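Local coordinates for protein tyrosyl-DNA phosphodiesterase 2 (Danio rerio, PDB 4F1H) that belongs to the DNase I-like endonuclease/exonuclease/phosphatase family and is modelled here with a magnesium ion and bound DNA, at residues K190-K195 against G235-D240; V37-E42 against I146-G151; T186-A191 against V200-F205. One frame throughout, in Å; residues are numbered along the deposited sequence. Where two conformers were deposited one is given.

How the contacts relate
Contact 2 lies deep in the core, about 4 Å from the chain centre, where strands 37-41 and 146-150 of different sheets meet mainly through apolar side chains. Contacts 1 and 3 lie further out, about 18 and 16 Å from that centre, and are rich in polar bonds. They start from one stretch, share Lys190 and Ala191, and touch where Asp240 meets Trp187; both also reach the bound DNA. Contact 1 joins two loops through asparagine amides and a guanidinium, whereas contact 3 pairs short antiparallel strands. The second strand of contact 2 and that of contact 3 lie in one sheet, where 145-150 and 202-211 are neighbours.

Contact 1 of 3, residues K190-K195 against G235-D240; sequences KANSNK and GRYTSD. With nucleotides of chain A.
Asn194 directs its amide into the backbone of 235-240 and bonds there through both ends. Its OD1 takes the N-H of Tyr237 at 2.9 Å on a lone pair in the carbonyl plane, while ND2 gives a straight bond to Tyr237 O, reaching that oxygen from above the plane of the Tyr237 carbonyl. Two bonds to a single residue fix the rotation of the amide. Asn192, with CG anti to the backbone N (chi1 -170°), sends ND2 to Ser239 O at 2.8 Å. Its OD1 turns back to accept from Asn194 N at 2.9 Å, an Asx turn that sets the second asparagine in place.

Charged groups flank these amides. Arg236 NH1 donates to Asn194 O at 2.9 Å, and the guanidinium lies over the Asn194 amide, stacked with the planes 17° apart; NH1 also has a salt bridge to Asp15. Lys195 CD lies 3.3 Å from Asp240 OD2; bends at chi3 and chi4 then carry NZ to O4' of nucleotide DT1 of chain A, at 2.8 Å. The lysine and aspartate charges are near each other but too far apart for a salt bridge.

Around the Tyr237 ring, Asn194 OD1 and Ser193 OG sit at the edge near its plane. A water meets Tyr237 OH at 2.7 Å and reaches Ala191 O and Ser193 OG only weakly.

Asp240, whose side chain is about 5 Å from the magnesium ion, has its OD2 hydrogen-bonded to Trp187. The arrangement is thus a junction of two loops beside the metal and DNA site of a DNase I-like fold.

Contact 2 of 3, residues V37-E42 against I146-G151; sequences VVFLQE and IVIFAG
Ile148 is the first residue of 146-151 to meet the opposing strand. Its CG2 methyl stands anti to the backbone N and thereby reaches the ring of Phe39, lying 3.9 Å from CZ at the far end. The two side chains cross at about a right angle, and the methyl comes up obliquely to the ring.

Two residues on, Ala150 makes the more intimate approach. Its CB stands over one face of the Phe39 ring, 3.8 Å from the centroid and 19° off the normal, a CH-pi contact displaced toward the CD1 side, where CB and CD1 are 3.6 Å apart. Val37 CG1 covers the opposite face, so the ring is clamped between a methyl of its own strand and one from the other sheet.

At Gly151 the chain turns a corner, and the Gln41 amide comes alongside, with NE2 3.6 Å from Gly151 CA. A bend at chi2 (83°) folds the glutamine into this position. The polar partner of NE2 is Thr114 OG1, a hydroxyl that is also hydrogen-bonded to Ala150 O and so links the two sheets.

The strand axes are 8.5 Å apart and run at 35° to each other, as in facing layers of the family's beta sandwich. Strand 37-43 lies between 69-75 and 4-10 in one sheet, and strand 145-150 between 108-114 and 202-211 in the other.

Contact 3 of 3, residues T186-A191 against V200-F205; sequences TWDTKA and VSRCRF. With nucleotides of chain A.
Trp187 and Cys203 form the antiparallel hydrogen-bonded pair at the centre of this contact, with Cys203 N giving 2.8 Å to Trp187 O. Cys203 O in turn accepts from both Trp187 N and Thr186 N, so two residues face one in a classic beta bulge. Further along, Thr189 N reaches Ser201 O at 2.8 Å. Thr189 OG1, between the backbone N and carbonyl carbon of its own residue (chi1 61°), receives Ser201 N at 2.9 Å and is also hydrogen-bonded to Tyr199 O.

In one conformer of Arg202, the non-hydrogen-bonded pair Asp188 and Arg202 forms a salt bridge: NE points in the guanidinium plane to Asp188 OD2 at 2.9 Å, meeting the oxygen from above the carboxylate plane. Asp188 OD1 accepts from Ala191 N at 2.9 Å, an Asx motif that holds the following turn.

On the face with Trp187 and Cys203 the rings gather. Phe205 lies obliquely beside the indole, with the planes 34° apart, and Trp187 CB is 3.7 Å from Phe205 CD2. Cys203 CB sits over the centre of the Phe205 ring. C5' of DT1 of chain A approaches the indole obliquely, on the same side as Phe205, and Trp187 CZ3 is 3.5 Å from C5' of DG2 of chain A.

Arg202 N adds an almost linear bond to O4' of DC3 of chain A. Backbone N-H groups thus both pair the strands and, at Arg202, bind a sugar oxygen, while Trp187 and Phe205 meet the DNA by packing and Trp187 NE1 is held by Asp240.

Contact 1 of 3, residues K190-K195 against G235-D240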
loop_
_atom_site.group_PDB
_atom_site.type_symbol
_atom_site.label_atom_id
_atom_site.label_comp_id
_atom_site.label_asym_id
_atom_site.label_seq_id
_atom_site.Cartn_x
_atom_site.Cartn_y
_atom_site.Cartn_z
ATOM N N LYS B 190 17.459 -15.640 5.621
ATOM C CA LYS B 190 18.923 -15.661 5.573
ATOM C C LYS B 190 19.533 -15.631 6.982
ATOM O O LYS B 190 20.490 -16.365 7.302
ATOM C CB LYS B 190 19.417 -14.460 4.765
ATOM C CG LYS B 190 20.920 -14.477 4.440
ATOM C CD LYS B 190 21.270 -13.347 3.472
ATOM C CE LYS B 190 22.757 -13.326 3.118
ATOM N NZ LYS B 190 23.088 -14.231 1.979
ATOM N N ALA B 191 18.956 -14.794 7.839
ATOM C CA ALA B 191 19.485 -14.571 9.176
ATOM C C ALA B 191 18.938 -15.546 10.199
ATOM O O ALA B 191 19.566 -15.761 11.247
ATOM C CB ALA B 191 19.196 -13.152 9.611
ATOM N N ASN B 192 17.768 -16.120 9.906
ATOM C CA ASN B 192 17.077 -17.067 10.796
ATOM C C ASN B 192 16.960 -18.453 10.119
ATOM O O ASN B 192 16.359 -18.580 9.040
ATOM C CB ASN B 192 15.667 -16.515 11.154
ATOM C CG ASN B 192 14.982 -17.314 12.264
ATOM O OD1 ASN B 192 14.868 -18.548 12.198
ATOM N ND2 ASN B 192 14.512 -16.621 13.289
ATOM N N SER B 193 17.504 -19.480 10.765
ATOM C CA SER B 193 17.594 -20.815 10.157
ATOM C C SER B 193 16.553 -21.798 10.695
ATOM O O SER B 193 16.632 -23.022 10.440
ATOM C CB SER B 193 19.006 -21.375 10.367
ATOM O OG SER B 193 19.329 -21.342 11.761
ATOM N N ASN B 194 15.566 -21.302 11.436
ATOM C CA ASN B 194 14.596 -22.232 12.018
ATOM C C ASN B 194 13.769 -22.889 10.935
ATOM O O ASN B 194 13.429 -24.066 11.034
ATOM C CB ASN B 194 13.638 -21.530 12.966
ATOM C CG ASN B 194 14.177 -21.458 14.359
ATOM O OD1 ASN B 194 15.403 -21.579 14.578
ATOM N ND2 ASN B 194 13.266 -21.275 15.327
ATOM N N LYS B 195 13.421 -22.110 9.922
ATOM C CA LYS B 195 12.694 -22.653 8.769
ATOM C C LYS B 195 13.715 -23.087 7.724
ATOM O O LYS B 195 14.598 -22.314 7.337
ATOM C CB LYS B 195 11.718 -21.608 8.200
ATOM C CG LYS B 195 10.255 -22.024 8.280
ATOM C CD LYS B 195 9.295 -20.827 8.201
ATOM C CE LYS B 195 8.225 -21.028 7.104
ATOM N NZ LYS B 195 6.787 -20.763 7.519
ATOM N N GLY B 235 20.074 -24.854 20.075
ATOM C CA GLY B 235 20.631 -24.653 18.746
ATOM C C GLY B 235 19.620 -24.104 17.740
ATOM O O GLY B 235 19.904 -24.006 16.545
ATOM N N ARG B 236 18.430 -23.749 18.234
ATOM C CA ARG B 236 17.452 -23.042 17.401
ATOM C C ARG B 236 17.132 -21.670 17.989
ATOM O O ARG B 236 17.382 -21.417 19.171
ATOM C CB ARG B 236 16.174 -23.863 17.299
ATOM C CG ARG B 236 16.447 -25.297 16.814
ATOM C CD ARG B 236 15.156 -26.014 16.481
ATOM N NE ARG B 236 14.612 -25.618 15.182
ATOM C CZ ARG B 236 13.335 -25.296 15.000
ATOM N NH1 ARG B 236 12.887 -24.957 13.786
ATOM N NH2 ARG B 236 12.495 -25.303 16.040
ATOM N N TYR B 237 16.551 -20.808 17.154
ATOM C CA TYR B 237 16.031 -19.510 17.607
ATOM C C TYR B 237 14.691 -19.686 18.301
ATOM O O TYR B 237 13.979 -20.681 18.107
ATOM C CB TYR B 237 15.871 -18.552 16.404
ATOM C CG TYR B 237 17.204 -18.254 15.746
ATOM C CD1 TYR B 237 18.082 -17.328 16.314
ATOM C CD2 TYR B 237 17.614 -18.936 14.617
ATOM C CE1 TYR B 237 19.325 -17.083 15.746
ATOM C CE2 TYR B 237 18.874 -18.687 14.042
ATOM C CZ TYR B 237 19.704 -17.765 14.613
ATOM O OH TYR B 237 20.954 -17.508 14.055
ATOM N N THR B 238 14.322 -18.685 19.093
ATOM C CA THR B 238 13.062 -18.741 19.814
ATOM C C THR B 238 11.890 -18.914 18.818
ATOM O O THR B 238 10.930 -19.682 19.080
ATOM C CB THR B 238 12.881 -17.424 20.614
ATOM O OG1 THR B 238 13.905 -17.350 21.627
ATOM C CG2 THR B 238 11.525 -17.371 21.288
ATOM N N SER B 239 12.001 -18.235 17.674
ATOM C CA SER B 239 10.974 -18.303 16.625
ATOM C C SER B 239 11.561 -18.094 15.249
ATOM O O SER B 239 12.709 -17.679 15.146
ATOM C CB SER B 239 10.002 -17.158 16.895
ATOM O OG SER B 239 8.959 -17.159 15.967
ATOM N N ASP B 240 10.771 -18.365 14.201
ATOM C CA ASP B 240 11.199 -17.949 12.871
ATOM C C ASP B 240 11.057 -16.430 12.652
ATOM O O ASP B 240 11.591 -15.892 11.665
ATOM C CB ASP B 240 10.484 -18.756 11.773
ATOM C CG ASP B 240 8.976 -18.558 11.773
ATOM O OD1 ASP B 240 8.378 -18.149 12.807
ATOM O OD2 ASP B 240 8.373 -18.851 10.710
ATOM O OP3 DT A 1 2.061 -16.089 9.382
ATOM P P DT A 1 3.552 -16.028 9.275
ATOM O OP1 DT A 1 4.300 -16.582 10.393
ATOM O OP2 DT A 1 4.052 -14.613 9.158
ATOM O "O5'" DT A 1 3.915 -16.723 7.897
ATOM C "C5'" DT A 1 5.291 -17.077 7.676
ATOM C "C4'" DT A 1 5.342 -17.765 6.328
ATOM O "O4'" DT A 1 4.794 -19.097 6.530
ATOM C "C3'" DT A 1 4.527 -17.107 5.208
ATOM O "O3'" DT A 1 5.174 -17.371 3.949
ATOM C "C2'" DT A 1 3.194 -17.849 5.263
ATOM C "C1'" DT A 1 3.669 -19.252 5.638
ATOM N N1 DT A 1 2.616 -20.096 6.274
ATOM C C2 DT A 1 2.228 -21.249 5.619
ATOM O O2 DT A 1 2.698 -21.601 4.526
ATOM N N3 DT A 1 1.252 -21.958 6.269
ATOM C C4 DT A 1 0.643 -21.665 7.485
ATOM O O4 DT A 1 -0.229 -22.404 7.980
ATOM C C5 DT A 1 1.114 -20.439 8.105
ATOM C C7 DT A 1 0.519 -19.969 9.398
ATOM C C6 DT A 1 2.065 -19.715 7.495
HETATM O O HOH W 1 21.401 -18.612 11.605
#

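Contact 2 of 3, residues V37-E42 against I146-G151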
loop_
_atom_site.group_PDB
_atom_site.type_symbol
_atom_site.label_atom_id
_atom_site.label_comp_id
_atom_site.label_asym_id
_atom_site.label_seq_id
_atom_site.Cartn_x
_atom_site.Cartn_y
_atom_site.Cartn_z
ATOM N N VAL B 37 3.321 -4.469 28.226
ATOM C CA VAL B 37 2.344 -5.197 27.414
ATOM C C VAL B 37 3.096 -6.148 26.508
ATOM O O VAL B 37 4.122 -5.773 25.910
ATOM C CB VAL B 37 1.501 -4.259 26.532
ATOM C CG1 VAL B 37 0.351 -5.029 25.837
ATOM C CG2 VAL B 37 0.889 -3.092 27.368
ATOM N N VAL B 38 2.589 -7.368 26.378
ATOM C CA VAL B 38 3.143 -8.297 25.392
ATOM C C VAL B 38 2.013 -8.676 24.454
ATOM O O VAL B 38 0.922 -9.028 24.901
ATOM C CB VAL B 38 3.684 -9.577 26.025
ATOM C CG1 VAL B 38 4.509 -10.369 25.005
ATOM C CG2 VAL B 38 4.546 -9.257 27.262
ATOM N N PHE B 39 2.282 -8.593 23.151
ATOM C CA PHE B 39 1.317 -8.987 22.131
ATOM C C PHE B 39 1.931 -10.216 21.453
ATOM O O PHE B 39 3.048 -10.133 20.896
ATOM C CB PHE B 39 1.197 -7.876 21.050
ATOM C CG PHE B 39 0.789 -6.527 21.560
ATOM C CD1 PHE B 39 1.727 -5.611 22.015
ATOM C CD2 PHE B 39 -0.544 -6.133 21.516
ATOM C CE1 PHE B 39 1.351 -4.322 22.448
ATOM C CE2 PHE B 39 -0.929 -4.827 21.936
ATOM C CZ PHE B 39 0.011 -3.917 22.364
ATOM N N LEU B 40 1.235 -11.358 21.511
ATOM C CA LEU B 40 1.818 -12.607 20.991
ATOM C C LEU B 40 0.934 -13.172 19.931
ATOM O O LEU B 40 -0.304 -13.021 19.977
ATOM C CB LEU B 40 1.987 -13.644 22.098
ATOM C CG LEU B 40 2.979 -13.232 23.194
ATOM C CD1 LEU B 40 2.995 -14.243 24.346
ATOM C CD2 LEU B 40 4.366 -13.078 22.620
ATOM N N GLN B 41 1.571 -13.805 18.950
ATOM C CA GLN B 41 0.797 -14.503 17.919
ATOM C C GLN B 41 1.232 -15.948 17.771
ATOM O O GLN B 41 2.360 -16.301 18.108
ATOM C CB GLN B 41 0.837 -13.744 16.562
ATOM C CG GLN B 41 0.415 -12.273 16.688
ATOM C CD GLN B 41 1.594 -11.399 17.145
ATOM O OE1 GLN B 41 2.750 -11.635 16.752
ATOM N NE2 GLN B 41 1.316 -10.421 17.986
ATOM N N GLU B 42 0.311 -16.798 17.305
ATOM C CA GLU B 42 0.582 -18.217 17.085
ATOM C C GLU B 42 0.981 -18.939 18.376
ATOM O O GLU B 42 1.811 -19.866 18.382
ATOM C CB GLU B 42 1.582 -18.388 15.937
ATOM C CG GLU B 42 1.337 -19.626 15.120
ATOM C CD GLU B 42 2.299 -19.740 13.949
ATOM O OE1 GLU B 42 3.109 -20.674 13.996
ATOM O OE2 GLU B 42 2.219 -18.895 13.007
ATOM N N ILE B 146 -4.879 6.311 23.959
ATOM C CA ILE B 146 -3.757 6.085 23.044
ATOM C C ILE B 146 -4.011 4.681 22.472
ATOM O O ILE B 146 -4.262 3.752 23.256
ATOM C CB ILE B 146 -2.444 6.073 23.818
ATOM C CG1 ILE B 146 -2.192 7.465 24.423
ATOM C CG2 ILE B 146 -1.262 5.665 22.908
ATOM C CD1 ILE B 146 -1.086 7.463 25.490
ATOM N N VAL B 147 -3.986 4.537 21.143
ATOM C CA VAL B 147 -4.108 3.234 20.494
ATOM C C VAL B 147 -2.751 2.653 20.118
ATOM O O VAL B 147 -1.942 3.308 19.464
ATOM C CB VAL B 147 -4.962 3.336 19.201
ATOM C CG1 VAL B 147 -5.163 1.975 18.572
ATOM C CG2 VAL B 147 -6.286 3.960 19.546
ATOM N N ILE B 148 -2.510 1.398 20.503
ATOM C CA ILE B 148 -1.313 0.675 20.021
ATOM C C ILE B 148 -1.790 -0.648 19.448
ATOM O O ILE B 148 -2.371 -1.476 20.172
ATOM C CB ILE B 148 -0.345 0.398 21.166
ATOM C CG1 ILE B 148 0.151 1.732 21.748
ATOM C CG2 ILE B 148 0.845 -0.472 20.657
ATOM C CD1 ILE B 148 1.159 1.531 22.880
ATOM N N PHE B 149 -1.633 -0.819 18.136
ATOM C CA PHE B 149 -1.812 -2.116 17.530
ATOM C C PHE B 149 -0.432 -2.702 17.327
ATOM O O PHE B 149 0.458 -2.020 16.794
ATOM C CB PHE B 149 -2.547 -2.020 16.168
ATOM C CG PHE B 149 -2.514 -3.308 15.406
ATOM C CD1 PHE B 149 -1.421 -3.616 14.588
ATOM C CD2 PHE B 149 -3.534 -4.231 15.536
ATOM C CE1 PHE B 149 -1.339 -4.854 13.942
ATOM C CE2 PHE B 149 -3.474 -5.463 14.833
ATOM C CZ PHE B 149 -2.391 -5.752 14.052
ATOM N N ALA B 150 -0.229 -3.972 17.687
ATOM C CA ALA B 150 1.051 -4.602 17.368
ATOM C C ALA B 150 0.724 -6.023 17.016
ATOM O O ALA B 150 0.024 -6.708 17.756
ATOM C CB ALA B 150 2.017 -4.555 18.578
ATOM N N GLY B 151 1.224 -6.480 15.888
ATOM C CA GLY B 151 0.976 -7.871 15.535
ATOM C C GLY B 151 1.747 -8.329 14.327
ATOM O O GLY B 151 2.530 -7.597 13.741
#

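Contact 3 of 3, residues T186-A191 against V200-F205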
loop_
_atom_site.group_PDB
_atom_site.type_symbol
_atom_site.label_atom_id
_atom_site.label_comp_id
_atom_site.label_asym_id
_atom_site.label_seq_id
_atom_site.Cartn_x
_atom_site.Cartn_y
_atom_site.Cartn_z
ATOM N N THR B 186 11.680 -8.526 9.950
ATOM C CA THR B 186 11.266 -9.266 11.154
ATOM C C THR B 186 11.064 -10.752 10.868
ATOM O O THR B 186 10.929 -11.584 11.777
ATOM C CB THR B 186 9.975 -8.694 11.790
ATOM O OG1 THR B 186 8.849 -8.969 10.935
ATOM C CG2 THR B 186 10.048 -7.166 12.048
ATOM N N TRP B 187 11.071 -11.110 9.588
ATOM C CA TRP B 187 11.026 -12.536 9.194
ATOM C C TRP B 187 12.052 -12.653 8.070
ATOM O O TRP B 187 11.830 -12.125 6.981
ATOM C CB TRP B 187 9.605 -12.880 8.682
ATOM C CG TRP B 187 9.366 -14.363 8.495
ATOM C CD1 TRP B 187 9.020 -15.296 9.460
ATOM C CD2 TRP B 187 9.485 -15.078 7.271
ATOM N NE1 TRP B 187 8.883 -16.549 8.872
ATOM C CE2 TRP B 187 9.182 -16.430 7.535
ATOM C CE3 TRP B 187 9.814 -14.693 5.966
ATOM C CZ2 TRP B 187 9.195 -17.401 6.535
ATOM C CZ3 TRP B 187 9.827 -15.659 4.972
ATOM C CH2 TRP B 187 9.508 -16.993 5.263
ATOM N N ASP B 188 13.178 -13.325 8.333
ATOM C CA ASP B 188 14.376 -13.203 7.462
ATOM C C ASP B 188 15.003 -14.568 7.357
ATOM O O ASP B 188 15.600 -15.068 8.331
ATOM C CB ASP B 188 15.324 -12.238 8.148
ATOM C CG ASP B 188 16.611 -11.992 7.374
ATOM O OD1 ASP B 188 17.064 -12.880 6.644
ATOM O OD2 ASP B 188 17.211 -10.899 7.546
ATOM N N THR B 189 14.817 -15.227 6.202
ATOM C CA THR B 189 15.255 -16.614 6.119
ATOM C C THR B 189 16.783 -16.742 5.917
ATOM O O THR B 189 17.331 -17.842 6.008
ATOM C CB THR B 189 14.568 -17.364 4.995
ATOM O OG1 THR B 189 14.897 -16.731 3.750
ATOM C CG2 THR B 189 13.058 -17.352 5.183
ATOM N N LYS B 190 17.459 -15.640 5.621
ATOM C CA LYS B 190 18.923 -15.661 5.573
ATOM C C LYS B 190 19.533 -15.631 6.982
ATOM O O LYS B 190 20.490 -16.365 7.302
ATOM C CB LYS B 190 19.417 -14.460 4.765
ATOM C CG LYS B 190 20.920 -14.477 4.440
ATOM C CD LYS B 190 21.270 -13.347 3.472
ATOM C CE LYS B 190 22.757 -13.326 3.118
ATOM N NZ LYS B 190 23.088 -14.231 1.979
ATOM N N ALA B 191 18.956 -14.794 7.839
ATOM C CA ALA B 191 19.485 -14.571 9.176
ATOM C C ALA B 191 18.938 -15.546 10.199
ATOM O O ALA B 191 19.566 -15.761 11.247
ATOM C CB ALA B 191 19.196 -13.152 9.611
ATOM N N VAL B 200 16.318 -16.848 -0.108
ATOM C CA VAL B 200 16.409 -15.713 0.814
ATOM C C VAL B 200 15.164 -14.859 0.679
ATOM O O VAL B 200 14.845 -14.379 -0.415
ATOM C CB VAL B 200 17.667 -14.847 0.534
ATOM C CG1 VAL B 200 17.656 -13.551 1.403
ATOM C CG2 VAL B 200 18.920 -15.660 0.815
ATOM N N SER B 201 14.441 -14.694 1.790
ATOM C CA SER B 201 13.305 -13.781 1.873
ATOM C C SER B 201 13.502 -12.943 3.139
ATOM O O SER B 201 13.930 -13.471 4.166
ATOM C CB SER B 201 11.992 -14.565 1.955
ATOM O OG SER B 201 11.688 -15.110 0.696
ATOM N N ARG B 202 13.284 -11.631 3.049
ATOM C CA ARG B 202 13.475 -10.728 4.193
ATOM C C ARG B 202 12.253 -9.815 4.212
ATOM O O ARG B 202 12.121 -8.956 3.356
ATOM C CB ARG B 202 14.769 -9.895 4.025
ATOM C CG ARG B 202 16.025 -10.753 3.771
ATOM C CD ARG B 202 17.317 -9.907 3.709
ATOM N NE ARG B 202 17.836 -9.571 5.033
ATOM C CZ ARG B 202 18.717 -8.595 5.263
ATOM N NH1 ARG B 202 19.167 -7.851 4.259
ATOM N NH2 ARG B 202 19.147 -8.357 6.500
ATOM N N CYS B 203 11.356 -10.019 5.178
ATOM C CA CYS B 203 10.028 -9.407 5.168
ATOM C C CYS B 203 9.751 -8.630 6.450
ATOM O O CYS B 203 10.210 -9.025 7.548
ATOM C CB CYS B 203 8.991 -10.524 5.090
ATOM S SG CYS B 203 9.167 -11.500 3.567
ATOM N N ARG B 204 9.036 -7.518 6.328
ATOM C CA ARG B 204 8.695 -6.743 7.522
ATOM C C ARG B 204 7.231 -7.042 7.870
ATOM O O ARG B 204 6.345 -6.237 7.641
ATOM C CB ARG B 204 8.925 -5.241 7.302
ATOM C CG ARG B 204 8.791 -4.413 8.616
ATOM C CD ARG B 204 9.260 -2.972 8.438
ATOM N NE ARG B 204 8.313 -2.154 7.656
ATOM C CZ ARG B 204 7.286 -1.474 8.164
ATOM N NH1 ARG B 204 6.997 -1.537 9.470
ATOM N NH2 ARG B 204 6.530 -0.744 7.368
ATOM N N PHE B 205 7.000 -8.225 8.424
ATOM C CA PHE B 205 5.631 -8.715 8.690
ATOM C C PHE B 205 5.095 -8.169 10.011
ATOM O O PHE B 205 3.885 -7.963 10.164
ATOM C CB PHE B 205 5.638 -10.262 8.759
ATOM C CG PHE B 205 5.762 -10.948 7.411
ATOM C CD1 PHE B 205 5.412 -10.289 6.220
ATOM C CD2 PHE B 205 6.207 -12.267 7.351
ATOM C CE1 PHE B 205 5.526 -10.972 4.978
ATOM C CE2 PHE B 205 6.325 -12.926 6.139
ATOM C CZ PHE B 205 5.963 -12.269 4.949
ATOM P P DC A 3 7.839 -12.072 -0.541
ATOM O OP1 DC A 3 6.507 -11.721 -0.032
ATOM O OP2 DC A 3 8.055 -12.225 -2.022
ATOM O "O5'" DC A 3 8.899 -11.012 -0.016
ATOM C "C5'" DC A 3 10.297 -11.386 -0.128
ATOM C "C4'" DC A 3 11.094 -10.219 0.391
ATOM O "O4'" DC A 3 12.527 -10.566 0.458
ATOM C "C3'" DC A 3 10.964 -8.941 -0.427
ATOM O "O3'" DC A 3 10.731 -7.893 0.512
ATOM C "C2'" DC A 3 12.329 -8.851 -1.137
ATOM C "C1'" DC A 3 13.254 -9.470 -0.093
ATOM N N1 DC A 3 14.476 -10.124 -0.627
ATOM C C2 DC A 3 15.705 -9.787 -0.039
ATOM O O2 DC A 3 15.741 -8.935 0.865
ATOM N N3 DC A 3 16.827 -10.404 -0.510
ATOM C C4 DC A 3 16.721 -11.303 -1.500
ATOM N N4 DC A 3 17.858 -11.878 -1.926
ATOM C C5 DC A 3 15.468 -11.658 -2.105
ATOM C C6 DC A 3 14.370 -11.050 -1.628
ATOM P P DG A 2 4.830 -16.500 2.663
ATOM O OP1 DG A 2 4.507 -15.113 3.095
ATOM O OP2 DG A 2 3.880 -17.269 1.775
ATOM O "O5'" DG A 2 6.195 -16.534 1.829
ATOM C "C5'" DG A 2 7.353 -15.992 2.456
ATOM C "C4'" DG A 2 8.214 -15.426 1.346
ATOM O "O4'" DG A 2 8.844 -16.536 0.638
ATOM C "C3'" DG A 2 7.516 -14.571 0.299
ATOM O "O3'" DG A 2 8.348 -13.410 0.196
ATOM C "C2'" DG A 2 7.590 -15.423 -0.973
ATOM C "C1'" DG A 2 8.882 -16.196 -0.731
ATOM N N9 DG A 2 8.992 -17.467 -1.438
ATOM C C8 DG A 2 8.149 -18.580 -1.361
ATOM N N7 DG A 2 8.558 -19.585 -2.132
ATOM C C5 DG A 2 9.733 -19.075 -2.742
ATOM C C6 DG A 2 10.624 -19.663 -3.687
ATOM O O6 DG A 2 10.556 -20.794 -4.166
ATOM N N1 DG A 2 11.680 -18.824 -4.046
ATOM C C2 DG A 2 11.859 -17.554 -3.527
ATOM N N2 DG A 2 12.921 -16.853 -3.965
ATOM N N3 DG A 2 11.019 -16.978 -2.668
ATOM C C4 DG A 2 10.005 -17.801 -2.303
ATOM O OP3 DT A 1 2.061 -16.089 9.382
ATOM P P DT A 1 3.552 -16.028 9.275
ATOM O OP1 DT A 1 4.300 -16.582 10.393
ATOM O OP2 DT A 1 4.052 -14.613 9.158
ATOM O "O5'" DT A 1 3.915 -16.723 7.897
ATOM C "C5'" DT A 1 5.291 -17.077 7.676
ATOM C "C4'" DT A 1 5.342 -17.765 6.328
ATOM O "O4'" DT A 1 4.794 -19.097 6.530
ATOM C "C3'" DT A 1 4.527 -17.107 5.208
ATOM O "O3'" DT A 1 5.174 -17.371 3.949
ATOM C "C2'" DT A 1 3.194 -17.849 5.263
ATOM C "C1'" DT A 1 3.669 -19.252 5.638
ATOM N N1 DT A 1 2.616 -20.096 6.274
ATOM C C2 DT A 1 2.228 -21.249 5.619
ATOM O O2 DT A 1 2.698 -21.601 4.526
ATOM N N3 DT A 1 1.252 -21.958 6.269
ATOM C C4 DT A 1 0.643 -21.665 7.485
ATOM O O4 DT A 1 -0.229 -22.404 7.980
ATOM C C5 DT A 1 1.114 -20.439 8.105
ATOM C C7 DT A 1 0.519 -19.969 9.398
ATOM C C6 DT A 1 2.065 -19.715 7.495
#